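Long-range contact in SYE1 (Shewanella oneidensis, PDB 4AWT), which probably reduces carbon-carbon double bonds with the help of FMN and NADH or NADPH: residues 15-27 with 316-328. The protein carries 1 engineered substitution. Residues are numbered along the deposited sequence; the frame is centred on the assembly and turned at random.
Engineered in segment 15-27: Leu25 (natural residue Met). With FMN (flavin mononucleotide), chain B; BOG (octyl beta-D-glucopyranoside), chain D; SO4 (sulfate ion), chain C.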
loop_
_atom_site.group_PDB
_atom_site.type_symbol
_atom_site.label_atom_id
_atom_site.label_comp_id
_atom_site.label_asym_id
_atom_site.label_seq_id
_atom_site.Cartn_x
_atom_site.Cartn_y
_atom_site.Cartn_z
ATOM N N THR A 15 -10.606 -13.320 12.175
ATOM C CA THR A 15 -9.821 -14.549 12.219
ATOM C C THR A 15 -9.608 -14.710 10.691
ATOM O O THR A 15 -10.529 -14.722 9.840
ATOM C CB THR A 15 -10.528 -15.692 13.007
ATOM O OG1 THR A 15 -11.773 -16.002 12.463
ATOM C CG2 THR A 15 -10.726 -15.206 14.444
ATOM N N LEU A 16 -8.324 -14.789 10.343
ATOM C CA LEU A 16 -7.931 -15.001 8.967
ATOM C C LEU A 16 -7.542 -16.450 8.738
ATOM O O LEU A 16 -7.038 -17.125 9.618
ATOM C CB LEU A 16 -6.749 -14.109 8.609
ATOM C CG LEU A 16 -6.923 -12.610 8.929
ATOM C CD1 LEU A 16 -5.687 -11.858 8.421
ATOM C CD2 LEU A 16 -8.220 -12.031 8.337
ATOM N N LYS A 17 -7.743 -16.918 7.508
ATOM C CA LYS A 17 -7.610 -18.291 7.149
ATOM C C LYS A 17 -6.176 -18.813 7.096
ATOM O O LYS A 17 -5.938 -19.985 7.344
ATOM C CB LYS A 17 -8.236 -18.482 5.751
ATOM C CG LYS A 17 -9.759 -18.411 5.922
ATOM C CD LYS A 17 -10.564 -19.087 4.895
ATOM C CE LYS A 17 -12.066 -18.805 5.085
ATOM N NZ LYS A 17 -12.784 -19.087 3.822
ATOM N N ASN A 18 -5.238 -17.949 6.733
ATOM C CA ASN A 18 -3.861 -18.323 6.558
ATOM C C ASN A 18 -3.014 -17.047 6.681
ATOM O O ASN A 18 -3.554 -15.964 6.926
ATOM C CB ASN A 18 -3.632 -19.089 5.259
ATOM C CG ASN A 18 -4.008 -18.257 4.045
ATOM O OD1 ASN A 18 -3.536 -17.131 3.905
ATOM N ND2 ASN A 18 -4.813 -18.814 3.167
ATOM N N ARG A 19 -1.699 -17.207 6.517
ATOM C CA ARG A 19 -0.721 -16.158 6.704
ATOM C C ARG A 19 -0.350 -15.451 5.413
ATOM O O ARG A 19 0.624 -14.676 5.401
ATOM C CB ARG A 19 0.569 -16.691 7.346
ATOM C CG ARG A 19 0.369 -17.439 8.629
ATOM C CD ARG A 19 -0.387 -16.678 9.671
ATOM N NE ARG A 19 -0.402 -17.369 10.970
ATOM C CZ ARG A 19 0.537 -17.281 11.872
ATOM N NH1 ARG A 19 1.629 -16.574 11.672
ATOM N NH2 ARG A 19 0.417 -17.946 13.018
ATOM N N ILE A 20 -1.072 -15.724 4.332
ATOM C CA ILE A 20 -0.750 -15.184 3.016
ATOM C C ILE A 20 -1.540 -13.890 2.792
ATOM O O ILE A 20 -2.758 -13.853 2.960
ATOM C CB ILE A 20 -1.074 -16.220 1.927
ATOM C CG1 ILE A 20 -0.194 -17.448 2.127
ATOM C CG2 ILE A 20 -0.956 -15.611 0.545
ATOM C CD1 ILE A 20 -0.668 -18.657 1.348
ATOM N N VAL A 21 -0.817 -12.866 2.332
ATOM C CA VAL A 21 -1.404 -11.591 1.994
ATOM C C VAL A 21 -1.282 -11.347 0.490
ATOM O O VAL A 21 -0.242 -11.563 -0.117
ATOM C CB VAL A 21 -0.706 -10.462 2.787
ATOM C CG1 VAL A 21 -1.258 -9.101 2.418
ATOM C CG2 VAL A 21 -0.833 -10.736 4.275
ATOM N N MET A 22 -2.376 -10.837 -0.099
ATOM C CA MET A 22 -2.307 -10.195 -1.394
ATOM C C MET A 22 -2.027 -8.725 -1.111
ATOM O O MET A 22 -2.902 -8.023 -0.583
ATOM C CB MET A 22 -3.613 -10.351 -2.176
ATOM C CG MET A 22 -3.567 -9.647 -3.513
ATOM S SD MET A 22 -5.143 -9.828 -4.357
ATOM C CE MET A 22 -4.876 -8.750 -5.758
ATOM N N PRO A 23 -0.813 -8.253 -1.346
ATOM C CA PRO A 23 -0.460 -6.870 -1.001
ATOM C C PRO A 23 -1.057 -5.951 -2.057
ATOM O O PRO A 23 -1.550 -6.393 -3.089
ATOM C CB PRO A 23 1.069 -6.911 -1.067
ATOM C CG PRO A 23 1.345 -7.843 -2.227
ATOM C CD PRO A 23 0.262 -8.927 -2.118
ATOM N N PRO A 24 -0.968 -4.636 -1.796
ATOM C CA PRO A 24 -1.502 -3.651 -2.739
ATOM C C PRO A 24 -0.829 -3.759 -4.089
ATOM O O PRO A 24 0.393 -3.748 -4.197
ATOM C CB PRO A 24 -1.161 -2.316 -2.081
ATOM C CG PRO A 24 -1.209 -2.628 -0.644
ATOM C CD PRO A 24 -0.487 -3.978 -0.583
ATOM N N LEU A 25 -1.649 -3.786 -5.167
ATOM C CA LEU A 25 -1.138 -3.883 -6.525
ATOM C C LEU A 25 -1.963 -2.979 -7.423
ATOM O O LEU A 25 -3.038 -3.364 -7.909
ATOM C CB LEU A 25 -1.178 -5.331 -7.046
ATOM C CG LEU A 25 -0.355 -6.329 -6.234
ATOM C CD1 LEU A 25 -0.904 -7.737 -6.444
ATOM C CD2 LEU A 25 1.133 -6.242 -6.603
ATOM N N THR A 26 -1.480 -1.788 -7.684
ATOM C CA THR A 26 -2.091 -0.864 -8.653
ATOM C C THR A 26 -2.226 -1.546 -9.991
ATOM O O THR A 26 -1.236 -2.005 -10.565
ATOM C CB THR A 26 -1.188 0.374 -8.795
ATOM O OG1 THR A 26 -1.246 1.176 -7.609
ATOM C CG2 THR A 26 -1.567 1.265 -9.950
ATOM N N ARG A 27 -3.452 -1.547 -10.511
ATOM C CA ARG A 27 -3.749 -2.115 -11.827
ATOM C C ARG A 27 -4.281 -1.065 -12.799
ATOM O O ARG A 27 -4.419 -1.362 -14.007
ATOM C CB ARG A 27 -4.681 -3.314 -11.757
ATOM C CG ARG A 27 -4.251 -4.383 -10.768
ATOM C CD ARG A 27 -2.806 -4.885 -10.967
ATOM N NE ARG A 27 -2.619 -5.413 -12.329
ATOM C CZ ARG A 27 -3.026 -6.607 -12.734
ATOM N NH1 ARG A 27 -3.497 -7.486 -11.886
ATOM N NH2 ARG A 27 -2.899 -6.930 -14.027
ATOM N N ALA A 316 8.296 -12.535 10.930
ATOM C CA ALA A 316 7.067 -12.095 10.318
ATOM C C ALA A 316 5.931 -12.971 10.814
ATOM O O ALA A 316 6.138 -14.157 11.075
ATOM C CB ALA A 316 7.147 -12.240 8.793
ATOM N N ASP A 317 4.727 -12.402 10.829
ATOM C CA ASP A 317 3.535 -13.178 11.053
ATOM C C ASP A 317 2.809 -13.543 9.762
ATOM O O ASP A 317 2.161 -14.593 9.688
ATOM C CB ASP A 317 2.589 -12.411 11.975
ATOM C CG ASP A 317 3.224 -12.068 13.262
ATOM O OD1 ASP A 317 3.732 -12.999 13.949
ATOM O OD2 ASP A 317 3.279 -10.858 13.619
ATOM N N MET A 318 2.871 -12.668 8.771
ATOM C CA MET A 318 2.227 -12.860 7.489
ATOM C C MET A 318 3.183 -12.428 6.394
ATOM O O MET A 318 4.042 -11.575 6.622
ATOM C CB MET A 318 0.931 -12.104 7.368
ATOM C CG MET A 318 -0.089 -12.365 8.454
ATOM S SD MET A 318 -1.653 -11.525 8.204
ATOM C CE MET A 318 -2.403 -12.602 6.989
ATOM N N ILE A 319 2.984 -12.976 5.198
ATOM C CA ILE A 319 3.834 -12.687 4.071
ATOM C C ILE A 319 2.954 -12.346 2.868
ATOM O O ILE A 319 2.041 -13.094 2.533
ATOM C CB ILE A 319 4.787 -13.855 3.747
ATOM C CG1 ILE A 319 5.719 -14.146 4.911
ATOM C CG2 ILE A 319 5.552 -13.584 2.455
ATOM C CD1 ILE A 319 6.772 -13.090 5.174
ATOM N N GLY A 320 3.276 -11.211 2.229
ATOM C CA GLY A 320 2.624 -10.846 1.014
ATOM C C GLY A 320 3.414 -11.295 -0.203
ATOM O O GLY A 320 4.639 -11.287 -0.211
ATOM N N PHE A 321 2.656 -11.641 -1.254
ATOM C CA PHE A 321 3.195 -12.048 -2.555
ATOM C C PHE A 321 2.540 -11.167 -3.587
ATOM O O PHE A 321 1.309 -11.253 -3.763
ATOM C CB PHE A 321 2.886 -13.514 -2.860
ATOM C CG PHE A 321 3.408 -14.478 -1.825
ATOM C CD1 PHE A 321 2.706 -14.726 -0.669
ATOM C CD2 PHE A 321 4.604 -15.137 -2.001
ATOM C CE1 PHE A 321 3.155 -15.606 0.282
ATOM C CE2 PHE A 321 5.051 -16.031 -1.046
ATOM C CZ PHE A 321 4.309 -16.280 0.077
ATOM N N GLY A 322 3.295 -10.265 -4.213
ATOM C CA GLY A 322 2.720 -9.296 -5.119
ATOM C C GLY A 322 2.618 -9.831 -6.530
ATOM O O GLY A 322 1.582 -10.292 -6.982
ATOM N N ARG A 323 3.763 -9.800 -7.225
ATOM C CA ARG A 323 3.801 -10.284 -8.619
ATOM C C ARG A 323 3.229 -11.670 -8.754
ATOM O O ARG A 323 2.452 -11.905 -9.702
ATOM C CB ARG A 323 5.200 -10.070 -9.199
ATOM C CG ARG A 323 5.414 -8.592 -9.486
ATOM C CD ARG A 323 6.859 -8.176 -9.664
ATOM N NE ARG A 323 7.546 -8.108 -8.394
ATOM C CZ ARG A 323 8.746 -7.583 -8.257
ATOM N NH1 ARG A 323 9.379 -7.105 -9.337
ATOM N NH2 ARG A 323 9.318 -7.502 -7.045
ATOM N N PRO A 324 3.514 -12.632 -7.868
ATOM C CA PRO A 324 2.913 -13.955 -8.071
ATOM C C PRO A 324 1.390 -13.954 -7.984
ATOM O O PRO A 324 0.747 -14.762 -8.636
ATOM C CB PRO A 324 3.527 -14.803 -6.951
ATOM C CG PRO A 324 4.894 -14.144 -6.727
ATOM C CD PRO A 324 4.583 -12.656 -6.835
ATOM N N PHE A 325 0.793 -13.066 -7.173
ATOM C CA PHE A 325 -0.669 -13.022 -7.116
ATOM C C PHE A 325 -1.300 -12.451 -8.370
ATOM O O PHE A 325 -2.443 -12.725 -8.662
ATOM C CB PHE A 325 -1.147 -12.249 -5.873
ATOM C CG PHE A 325 -1.871 -13.097 -4.861
ATOM C CD1 PHE A 325 -2.916 -13.911 -5.246
ATOM C CD2 PHE A 325 -1.483 -13.084 -3.534
ATOM C CE1 PHE A 325 -3.605 -14.671 -4.331
ATOM C CE2 PHE A 325 -2.179 -13.844 -2.596
ATOM C CZ PHE A 325 -3.239 -14.637 -3.008
ATOM N N ILE A 326 -0.565 -11.650 -9.139
ATOM C CA ILE A 326 -1.159 -11.155 -10.368
ATOM C C ILE A 326 -1.487 -12.314 -11.293
ATOM O O ILE A 326 -2.572 -12.364 -11.851
ATOM C CB ILE A 326 -0.193 -10.158 -11.000
ATOM C CG1 ILE A 326 -0.118 -8.932 -10.085
ATOM C CG2 ILE A 326 -0.542 -9.815 -12.442
ATOM C CD1 ILE A 326 0.931 -7.947 -10.595
ATOM N N ALA A 327 -0.547 -13.241 -11.441
ATOM C CA ALA A 327 -0.660 -14.297 -12.420
ATOM C C ALA A 327 -1.242 -15.606 -11.884
ATOM O O ALA A 327 -1.507 -16.503 -12.667
ATOM C CB ALA A 327 0.703 -14.575 -13.043
ATOM N N ASN A 328 -1.433 -15.710 -10.585
ATOM C CA ASN A 328 -1.852 -16.952 -9.952
ATOM C C ASN A 328 -2.993 -16.626 -9.003
ATOM O O ASN A 328 -2.787 -16.313 -7.844
ATOM C CB ASN A 328 -0.708 -17.613 -9.181
ATOM C CG ASN A 328 0.428 -17.978 -10.125
ATOM O OD1 ASN A 328 0.396 -19.035 -10.747
ATOM N ND2 ASN A 328 1.385 -17.068 -10.243
HETATM N N1 FMN B . 2.610 -1.247 -3.341
HETATM C C2 FMN B . 1.775 -0.468 -2.664
HETATM O O2 FMN B . 1.939 -0.221 -1.439
HETATM N N3 FMN B . 0.682 0.102 -3.300
HETATM C C4 FMN B . 0.400 -0.100 -4.641
HETATM O O4 FMN B . -0.670 0.369 -5.112
HETATM C C4A FMN B . 1.346 -0.827 -5.361
HETATM N N5 FMN B . 1.200 -1.004 -6.736
HETATM C C5A FMN B . 1.915 -2.077 -7.333
HETATM C C6 FMN B . 1.614 -2.468 -8.614
HETATM C C7 FMN B . 2.280 -3.549 -9.240
HETATM C C7M FMN B . 1.807 -3.997 -10.602
HETATM C C8 FMN B . 3.279 -4.173 -8.556
HETATM C C8M FMN B . 4.022 -5.359 -9.137
HETATM C C9 FMN B . 3.607 -3.771 -7.245
HETATM C C9A FMN B . 2.924 -2.729 -6.615
HETATM N N10 FMN B . 3.205 -2.364 -5.282
HETATM C C10 FMN B . 2.376 -1.464 -4.641
HETATM C "C1'" FMN B . 4.225 -3.105 -4.533
HETATM C "C2'" FMN B . 3.755 -4.496 -4.070
HETATM O "O2'" FMN B . 2.772 -4.381 -3.055
HETATM C "C3'" FMN B . 4.881 -5.325 -3.483
HETATM O "O3'" FMN B . 5.373 -4.773 -2.272
HETATM C "C4'" FMN B . 6.066 -5.575 -4.434
HETATM O "O4'" FMN B . 5.630 -5.933 -5.736
HETATM C "C5'" FMN B . 7.063 -6.569 -3.870
HETATM O "O5'" FMN B . 6.467 -7.864 -3.683
HETATM P P FMN B . 6.701 -9.015 -4.791
HETATM O O1P FMN B . 5.977 -8.565 -6.036
HETATM O O2P FMN B . 8.192 -9.136 -5.011
HETATM O O3P FMN B . 6.077 -10.231 -4.152
HETATM C C1 BOG D . 4.552 1.750 -10.094
HETATM O O1 BOG D . 4.977 1.110 -11.265
HETATM C C2 BOG D . 3.119 1.460 -9.773
HETATM O O2 BOG D . 2.249 1.986 -10.751
HETATM C C3 BOG D . 2.682 2.068 -8.431
HETATM O O3 BOG D . 1.421 1.583 -8.061
HETATM C C4 BOG D . 3.666 1.585 -7.357
HETATM O O4 BOG D . 3.335 2.187 -6.151
HETATM C C5 BOG D . 5.116 1.859 -7.738
HETATM O O5 BOG D . 5.332 1.209 -8.975
HETATM C C6 BOG D . 6.082 1.343 -6.702
HETATM O O6 BOG D . 7.366 1.747 -7.142
HETATM C "C1'" BOG D . 6.050 1.737 -11.925
HETATM C "C2'" BOG D . 6.403 1.152 -13.290
HETATM C "C3'" BOG D . 6.498 -0.343 -13.311
HETATM C "C4'" BOG D . 7.195 -1.070 -14.454
HETATM C "C5'" BOG D . 6.169 -2.002 -15.107
HETATM C "C6'" BOG D . 5.808 -1.507 -16.509
HETATM C "C7'" BOG D . 4.754 -2.436 -17.139
HETATM C "C8'" BOG D . 4.873 -2.242 -18.646
HETATM S S SO4 C . 9.543 -9.034 -12.497
HETATM O O1 SO4 C . 9.020 -7.628 -12.148
HETATM O O2 SO4 C . 10.931 -9.090 -12.193
HETATM O O3 SO4 C . 9.013 -10.010 -11.395
HETATM O O4 SO4 C . 9.009 -9.599 -13.703
HETATM O O HOH W 1 3.452 -15.657 13.821
HETATM O O HOH W 2 -4.174 -10.128 -12.642
#
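The seam where the eight-stranded TIM barrel closes runs between its first strand, 20-22, and its last, 318-320, with the FMN at the C-terminal ends of both. Ile319 makes two backbone hydrogen bonds of the parallel ladder, from its N to Arg19 O and from Val21 N to its O, both 2.9 Å; Phe321 N to Val21 O, 3.1 Å, carries the ladder onward. At the start of the seam Arg19, bent at chi2 (-54°) in one of its two conformers, gives a hydrogen bond from NH1 to Asp317 O, 2.9 Å, on a lone pair and in the guanidinium plane. There a water also links NH1 to Asp317 OD1, while OD2 forms a salt bridge with Arg289. On the inner side, at the barrel bottom, Met318 folds at chi3 (79°), which tucks CE against Val21 CG2 at 3.6 Å and Leu16 CD1 at 3.7 Å. On the outer side, Met22 runs over one face of the Phe325 ring: CB makes a CH-pi contact 4.1 Å from the centroid, and SD stands farther above in a Met-aromatic contact. The engineered Leu25 forks between Ile326 CG1, met by CD1, and flavin C9, met by CD2. Gly322 N (2.8 Å from O3P), Arg323 N, NE and NH2 grip the FMN phosphate; Arg323 NH1 turns to the sulfate. Thr26 OG1 donates to flavin O4. Such a phosphate site, between last strand and short helix, is characteristic of FMN-binding TIM barrels.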